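Long-range contact in E3 ubiquitin ligase RavN (Legionella pneumophila, PDB 5MIY), which is a Legionella effector and E3 ubiquitin ligase, which promotes the attachment of ubiquitin to proteins, presumably of the host cell: residues I31-A40 and L82-V92. Sequence-based numbering, arbitrary orientation.
Sequences IGDNKFSIKA and LTNQPISKDQV
A single antiparallel bridge, the hydrogen-bonded pair Phe36 and Ile87, ties the edge strand 35-41 to the extended chain that leads into helix 89-96. Phe36 N gives to Ile87 O at 2.9 Å, and Ile87 N returns a bond to Phe36 O at 2.7 Å. One residue further on, Ser88 CA makes a nearly straight CA-H...O contact with Asn34 O (170° at the hydrogen).

Gly32 to Lys35, the turn joining strands 25-32 and 35-41 into a beta hairpin, is of type II and comes with a classic beta bulge, in which the amides of Ile31 and, weakly, Gly32 share the Lys35 carbonyl. Asn34, in this turn, reaches across to the start of the helix. Its CG is anti to the backbone N (chi1 -161°), which carries OD1 to Lys89 N at 2.9 Å; the donor sits well above the amide plane, and the ND2 branch rests against Ser88 CB. Ser88 is the N-cap residue of a capping box: its OG accepts from Gln91 N at 3.0 Å, while Gln91 OE1 takes up Ser88 N. Asn34 OD1 therefore takes the first helical amide, Lys89 N, and Ser88 OG the third, Gln91 N.

The Phe36 ring meets Ile87 O at its edge, in plane, and runs side by side with Lys89, CE1 to CB 3.8 Å. Val92 CG2 approaches Phe36 CB crosswise, and Pro100 and Leu28 also touch this phenylalanine. The ammonium of Lys89 leads off to a salt bridge with Asp101. Pro86 lies against the hairpin with its CG on Lys35 CE and its CB on Ile31 CD1. Farther along the strand, Ile38 CG2 meets Leu82 CD1 at 3.7 Å, the two side chains crossing nearly at right angles, and Leu82 CD2 touches Ala40 CB at 4.2 Å beside Tyr9 of strand 8-11.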
ATOM      1  N   ILE A  31       9.827  -4.600   4.955  1.00 63.39           N
ATOM      2  CA  ILE A  31       9.577  -5.184   6.269  1.00 66.96           C
ATOM      3  C   ILE A  31      10.782  -5.925   6.820  1.00 72.52           C
ATOM      4  O   ILE A  31      10.703  -6.484   7.919  1.00 71.74           O
ATOM      5  CB  ILE A  31       8.344  -6.112   6.257  1.00 65.73           C
ATOM      6  CG1 ILE A  31       8.639  -7.383   5.463  1.00 65.80           C
ATOM      7  CG2 ILE A  31       7.121  -5.384   5.698  1.00 65.38           C
ATOM      8  CD1 ILE A  31       7.615  -8.470   5.684  1.00 65.04           C
ATOM      9  N   GLY A  32      11.894  -5.937   6.099  1.00 76.60           N
ATOM     10  CA  GLY A  32      13.107  -6.588   6.558  1.00 82.30           C
ATOM     11  C   GLY A  32      14.162  -6.459   5.484  1.00 87.71           C
ATOM     12  O   GLY A  32      13.937  -5.853   4.431  1.00 89.71           O
ATOM     13  N   ASP A  33      15.328  -7.035   5.759  1.00 88.07           N
ATOM     14  CA  ASP A  33      16.371  -7.042   4.745  1.00 88.69           C
ATOM     15  C   ASP A  33      15.971  -7.976   3.611  1.00 84.42           C
ATOM     16  O   ASP A  33      15.601  -9.130   3.846  1.00 82.19           O
ATOM     17  CB  ASP A  33      17.709  -7.468   5.337  1.00 95.72           C
ATOM     18  CG  ASP A  33      18.851  -7.265   4.365  1.00102.69           C
ATOM     19  OD1 ASP A  33      19.124  -6.097   4.011  1.00102.98           O
ATOM     20  OD2 ASP A  33      19.460  -8.269   3.939  1.00105.18           O
ATOM     21  N   ASN A  34      16.027  -7.462   2.379  1.00 82.54           N
ATOM     22  CA  ASN A  34      15.609  -8.199   1.181  1.00 84.04           C
ATOM     23  C   ASN A  34      14.180  -8.737   1.306  1.00 81.98           C
ATOM     24  O   ASN A  34      13.825  -9.747   0.692  1.00 79.56           O
ATOM     25  CB  ASN A  34      16.590  -9.335   0.864  1.00 86.71           C
ATOM     26  CG  ASN A  34      16.477  -9.826  -0.572  1.00 88.34           C
ATOM     27  OD1 ASN A  34      16.394  -9.033  -1.510  1.00 89.76           O
ATOM     28  ND2 ASN A  34      16.464 -11.143  -0.747  1.00 88.31           N
ATOM     29  N   LYS A  35      13.337  -8.063   2.092  1.00 78.15           N
ATOM     30  CA  LYS A  35      11.958  -8.490   2.314  1.00 73.73           C
ATOM     31  C   LYS A  35      11.034  -7.292   2.137  1.00 72.38           C
ATOM     32  O   LYS A  35      11.062  -6.356   2.942  1.00 74.30           O
ATOM     33  CB  LYS A  35      11.784  -9.115   3.701  1.00 72.94           C
ATOM     34  CG  LYS A  35      12.552 -10.417   3.889  1.00 74.74           C
ATOM     35  CD  LYS A  35      12.312 -11.021   5.266  1.00 75.71           C
ATOM     36  CE  LYS A  35      10.834 -11.255   5.524  1.00 76.14           C
ATOM     37  NZ  LYS A  35      10.591 -11.777   6.901  1.00 76.50           N
ATOM     38  N   PHE A  36      10.213  -7.326   1.091  1.00 66.72           N
ATOM     39  CA  PHE A  36       9.294  -6.245   0.777  1.00 61.99           C
ATOM     40  C   PHE A  36       7.876  -6.789   0.669  1.00 58.94           C
ATOM     41  O   PHE A  36       7.667  -7.965   0.360  1.00 58.61           O
ATOM     42  CB  PHE A  36       9.699  -5.539  -0.526  1.00 59.92           C
ATOM     43  CG  PHE A  36      11.093  -4.976  -0.498  1.00 59.43           C
ATOM     44  CD1 PHE A  36      12.184  -5.765  -0.829  1.00 59.25           C
ATOM     45  CD2 PHE A  36      11.315  -3.661  -0.123  1.00 60.19           C
ATOM     46  CE1 PHE A  36      13.467  -5.251  -0.794  1.00 60.50           C
ATOM     47  CE2 PHE A  36      12.597  -3.140  -0.084  1.00 60.00           C
ATOM     48  CZ  PHE A  36      13.675  -3.939  -0.420  1.00 60.95           C
ATOM     49  N   SER A  37       6.898  -5.927   0.929  1.00 58.17           N
ATOM     50  CA  SER A  37       5.500  -6.334   0.911  1.00 55.62           C
ATOM     51  C   SER A  37       4.694  -5.388   0.034  1.00 54.71           C
ATOM     52  O   SER A  37       4.861  -4.166   0.096  1.00 53.66           O
ATOM     53  CB  SER A  37       4.915  -6.372   2.326  1.00 56.68           C
ATOM     54  OG  SER A  37       3.552  -6.756   2.299  1.00 58.36           O
ATOM     55  N   ILE A  38       3.812  -5.960  -0.777  1.00 51.97           N
ATOM     56  CA  ILE A  38       2.908  -5.183  -1.615  1.00 50.76           C
ATOM     57  C   ILE A  38       1.641  -4.863  -0.823  1.00 49.81           C
ATOM     58  O   ILE A  38       1.006  -5.757  -0.250  1.00 52.69           O
ATOM     59  CB  ILE A  38       2.592  -5.937  -2.919  1.00 52.47           C
ATOM     60  CG1 ILE A  38       1.921  -5.003  -3.922  1.00 53.63           C
ATOM     61  CG2 ILE A  38       1.778  -7.196  -2.655  1.00 54.90           C
ATOM     62  CD1 ILE A  38       2.902  -4.006  -4.532  1.00 58.15           C
ATOM     63  N   LYS A  39       1.285  -3.581  -0.762  1.00 46.28           N
ATOM     64  CA  LYS A  39       0.119  -3.132  -0.014  1.00 42.43           C
ATOM     65  C   LYS A  39      -0.879  -2.464  -0.948  1.00 42.19           C
ATOM     66  O   LYS A  39      -0.502  -1.820  -1.931  1.00 43.74           O
ATOM     67  CB  LYS A  39       0.509  -2.150   1.102  1.00 42.59           C
ATOM     68  CG  LYS A  39       1.539  -2.700   2.075  1.00 44.49           C
ATOM     69  CD  LYS A  39       1.013  -3.935   2.804  1.00 46.02           C
ATOM     70  CE  LYS A  39       1.986  -4.378   3.885  1.00 46.98           C
ATOM     71  NZ  LYS A  39       1.478  -5.522   4.693  1.00 47.80           N
ATOM     72  N   ALA A  40      -2.160  -2.616  -0.632  1.00 41.17           N
ATOM     73  CA  ALA A  40      -3.225  -1.970  -1.383  1.00 40.74           C
ATOM     74  C   ALA A  40      -4.236  -1.394  -0.400  1.00 40.76           C
ATOM     75  O   ALA A  40      -4.654  -2.085   0.534  1.00 43.24           O
ATOM     76  CB  ALA A  40      -3.906  -2.954  -2.333  1.00 41.49           C
ATOM     77  N   LEU A  82      -4.857 -11.000  -2.991  1.00 58.52           N
ATOM     78  CA  LEU A  82      -3.499 -10.490  -2.854  1.00 55.47           C
ATOM     79  C   LEU A  82      -2.785 -11.171  -1.694  1.00 55.67           C
ATOM     80  O   LEU A  82      -3.321 -11.264  -0.587  1.00 52.60           O
ATOM     81  CB  LEU A  82      -3.528  -8.978  -2.641  1.00 50.42           C
ATOM     82  CG  LEU A  82      -2.169  -8.280  -2.591  1.00 45.27           C
ATOM     83  CD1 LEU A  82      -1.427  -8.419  -3.918  1.00 44.34           C
ATOM     84  CD2 LEU A  82      -2.335  -6.816  -2.215  1.00 46.43           C
ATOM     85  N   THR A  83      -1.573 -11.654  -1.953  1.00 61.47           N
ATOM     86  CA  THR A  83      -0.804 -12.326  -0.918  1.00 66.36           C
ATOM     87  C   THR A  83      -0.398 -11.341   0.175  1.00 66.37           C
ATOM     88  O   THR A  83      -0.308 -10.129  -0.038  1.00 68.38           O
ATOM     89  CB  THR A  83       0.446 -12.982  -1.512  1.00 70.36           C
ATOM     90  OG1 THR A  83       1.075 -13.803  -0.521  1.00 76.70           O
ATOM     91  CG2 THR A  83       1.438 -11.921  -1.967  1.00 68.57           C
ATOM     92  N   ASN A  84      -0.157 -11.885   1.366  1.00 68.84           N
ATOM     93  CA  ASN A  84       0.403 -11.129   2.478  1.00 72.13           C
ATOM     94  C   ASN A  84       1.846 -11.514   2.768  1.00 70.56           C
ATOM     95  O   ASN A  84       2.414 -11.054   3.762  1.00 69.96           O
ATOM     96  CB  ASN A  84      -0.450 -11.316   3.735  1.00 77.81           C
ATOM     97  CG  ASN A  84      -1.331 -10.117   4.021  1.00 82.70           C
ATOM     98  OD1 ASN A  84      -0.850  -9.073   4.461  1.00 85.10           O
ATOM     99  ND2 ASN A  84      -2.629 -10.259   3.772  1.00 84.24           N
ATOM    100  N   GLN A  85       2.453 -12.353   1.916  1.00 70.76           N
ATOM    101  CA  GLN A  85       3.810 -12.850   2.071  1.00 71.71           C
ATOM    102  C   GLN A  85       4.810 -11.902   1.416  1.00 67.56           C
ATOM    103  O   GLN A  85       4.502 -11.269   0.402  1.00 65.67           O
ATOM    104  CB  GLN A  85       3.939 -14.242   1.458  1.00 77.62           C
ATOM    105  CG  GLN A  85       3.097 -15.301   2.157  1.00 84.92           C
ATOM    106  CD  GLN A  85       3.306 -15.313   3.663  1.00 91.45           C
ATOM    107  OE1 GLN A  85       2.346 -15.254   4.434  1.00 94.29           O
ATOM    108  NE2 GLN A  85       4.563 -15.392   4.088  1.00 92.65           N
ATOM    109  N   PRO A  86       6.012 -11.791   1.972  1.00 67.91           N
ATOM    110  CA  PRO A  86       7.001 -10.859   1.424  1.00 67.69           C
ATOM    111  C   PRO A  86       7.633 -11.381   0.142  1.00 64.97           C
ATOM    112  O   PRO A  86       7.580 -12.570  -0.175  1.00 64.85           O
ATOM    113  CB  PRO A  86       8.043 -10.750   2.543  1.00 70.30           C
ATOM    114  CG  PRO A  86       7.944 -12.053   3.266  1.00 71.11           C
ATOM    115  CD  PRO A  86       6.501 -12.478   3.183  1.00 69.29           C
ATOM    116  N   ILE A  87       8.238 -10.456  -0.600  1.00 63.40           N
ATOM    117  CA  ILE A  87       8.981 -10.793  -1.808  1.00 64.67           C
ATOM    118  C   ILE A  87      10.358 -10.147  -1.752  1.00 63.53           C
ATOM    119  O   ILE A  87      10.555  -9.093  -1.139  1.00 65.19           O
ATOM    120  CB  ILE A  87       8.231 -10.376  -3.096  1.00 65.59           C
ATOM    121  CG1 ILE A  87       8.142  -8.856  -3.214  1.00 64.35           C
ATOM    122  CG2 ILE A  87       6.840 -10.996  -3.134  1.00 65.82           C
ATOM    123  CD1 ILE A  87       7.474  -8.402  -4.494  1.00 65.46           C
ATOM    124  N   SER A  88      11.318 -10.798  -2.404  1.00 60.22           N
ATOM    125  CA  SER A  88      12.702 -10.357  -2.407  1.00 60.35           C
ATOM    126  C   SER A  88      12.886  -9.138  -3.304  1.00 60.59           C
ATOM    127  O   SER A  88      12.044  -8.824  -4.151  1.00 62.00           O
ATOM    128  CB  SER A  88      13.612 -11.479  -2.901  1.00 60.98           C
ATOM    129  OG  SER A  88      13.526 -11.582  -4.315  1.00 62.97           O
ATOM    130  N   LYS A  89      14.026  -8.462  -3.123  1.00 59.62           N
ATOM    131  CA  LYS A  89      14.360  -7.327  -3.979  1.00 61.05           C
ATOM    132  C   LYS A  89      14.435  -7.745  -5.442  1.00 61.09           C
ATOM    133  O   LYS A  89      14.008  -6.998  -6.331  1.00 59.41           O
ATOM    134  CB  LYS A  89      15.686  -6.704  -3.533  1.00 64.97           C
ATOM    135  CG  LYS A  89      16.272  -5.697  -4.512  1.00 68.59           C
ATOM    136  CD  LYS A  89      17.471  -4.974  -3.912  1.00 73.93           C
ATOM    137  CE  LYS A  89      18.544  -5.952  -3.463  1.00 77.17           C
ATOM    138  NZ  LYS A  89      19.608  -5.283  -2.656  1.00 78.48           N
ATOM    139  N   ASP A  90      14.982  -8.934  -5.712  1.00 63.57           N
ATOM    140  CA  ASP A  90      15.030  -9.435  -7.081  1.00 66.54           C
ATOM    141  C   ASP A  90      13.625  -9.610  -7.638  1.00 64.69           C
ATOM    142  O   ASP A  90      13.326  -9.173  -8.756  1.00 63.99           O
ATOM    143  CB  ASP A  90      15.798 -10.759  -7.134  1.00 69.34           C
ATOM    144  CG  ASP A  90      17.303 -10.562  -7.146  1.00 73.37           C
ATOM    145  OD1 ASP A  90      17.767  -9.530  -7.680  1.00 73.48           O
ATOM    146  OD2 ASP A  90      18.022 -11.442  -6.621  1.00 73.75           O
ATOM    147  N   GLN A  91      12.743 -10.241  -6.856  1.00 63.53           N
ATOM    148  CA  GLN A  91      11.352 -10.381  -7.273  1.00 60.88           C
ATOM    149  C   GLN A  91      10.696  -9.022  -7.485  1.00 58.57           C
ATOM    150  O   GLN A  91       9.913  -8.847  -8.428  1.00 59.71           O
ATOM    151  CB  GLN A  91      10.578 -11.208  -6.245  1.00 61.44           C
ATOM    152  CG  GLN A  91      10.948 -12.687  -6.256  1.00 64.40           C
ATOM    153  CD  GLN A  91      10.441 -13.428  -5.033  1.00 69.21           C
ATOM    154  OE1 GLN A  91      10.253 -12.837  -3.969  1.00 71.40           O
ATOM    155  NE2 GLN A  91      10.221 -14.732  -5.177  1.00 70.94           N
ATOM    156  N   VAL A  92      11.004  -8.042  -6.625  1.00 55.05           N
ATOM    157  CA  VAL A  92      10.470  -6.696  -6.824  1.00 54.57           C
ATOM    158  C   VAL A  92      10.916  -6.148  -8.173  1.00 56.34           C
ATOM    159  O   VAL A  92      10.121  -5.563  -8.920  1.00 58.09           O
ATOM    160  CB  VAL A  92      10.894  -5.757  -5.676  1.00 52.63           C
ATOM    161  CG1 VAL A  92      10.537  -4.326  -6.020  1.00 51.54           C
ATOM    162  CG2 VAL A  92      10.249  -6.169  -4.366  1.00 50.87           C
TER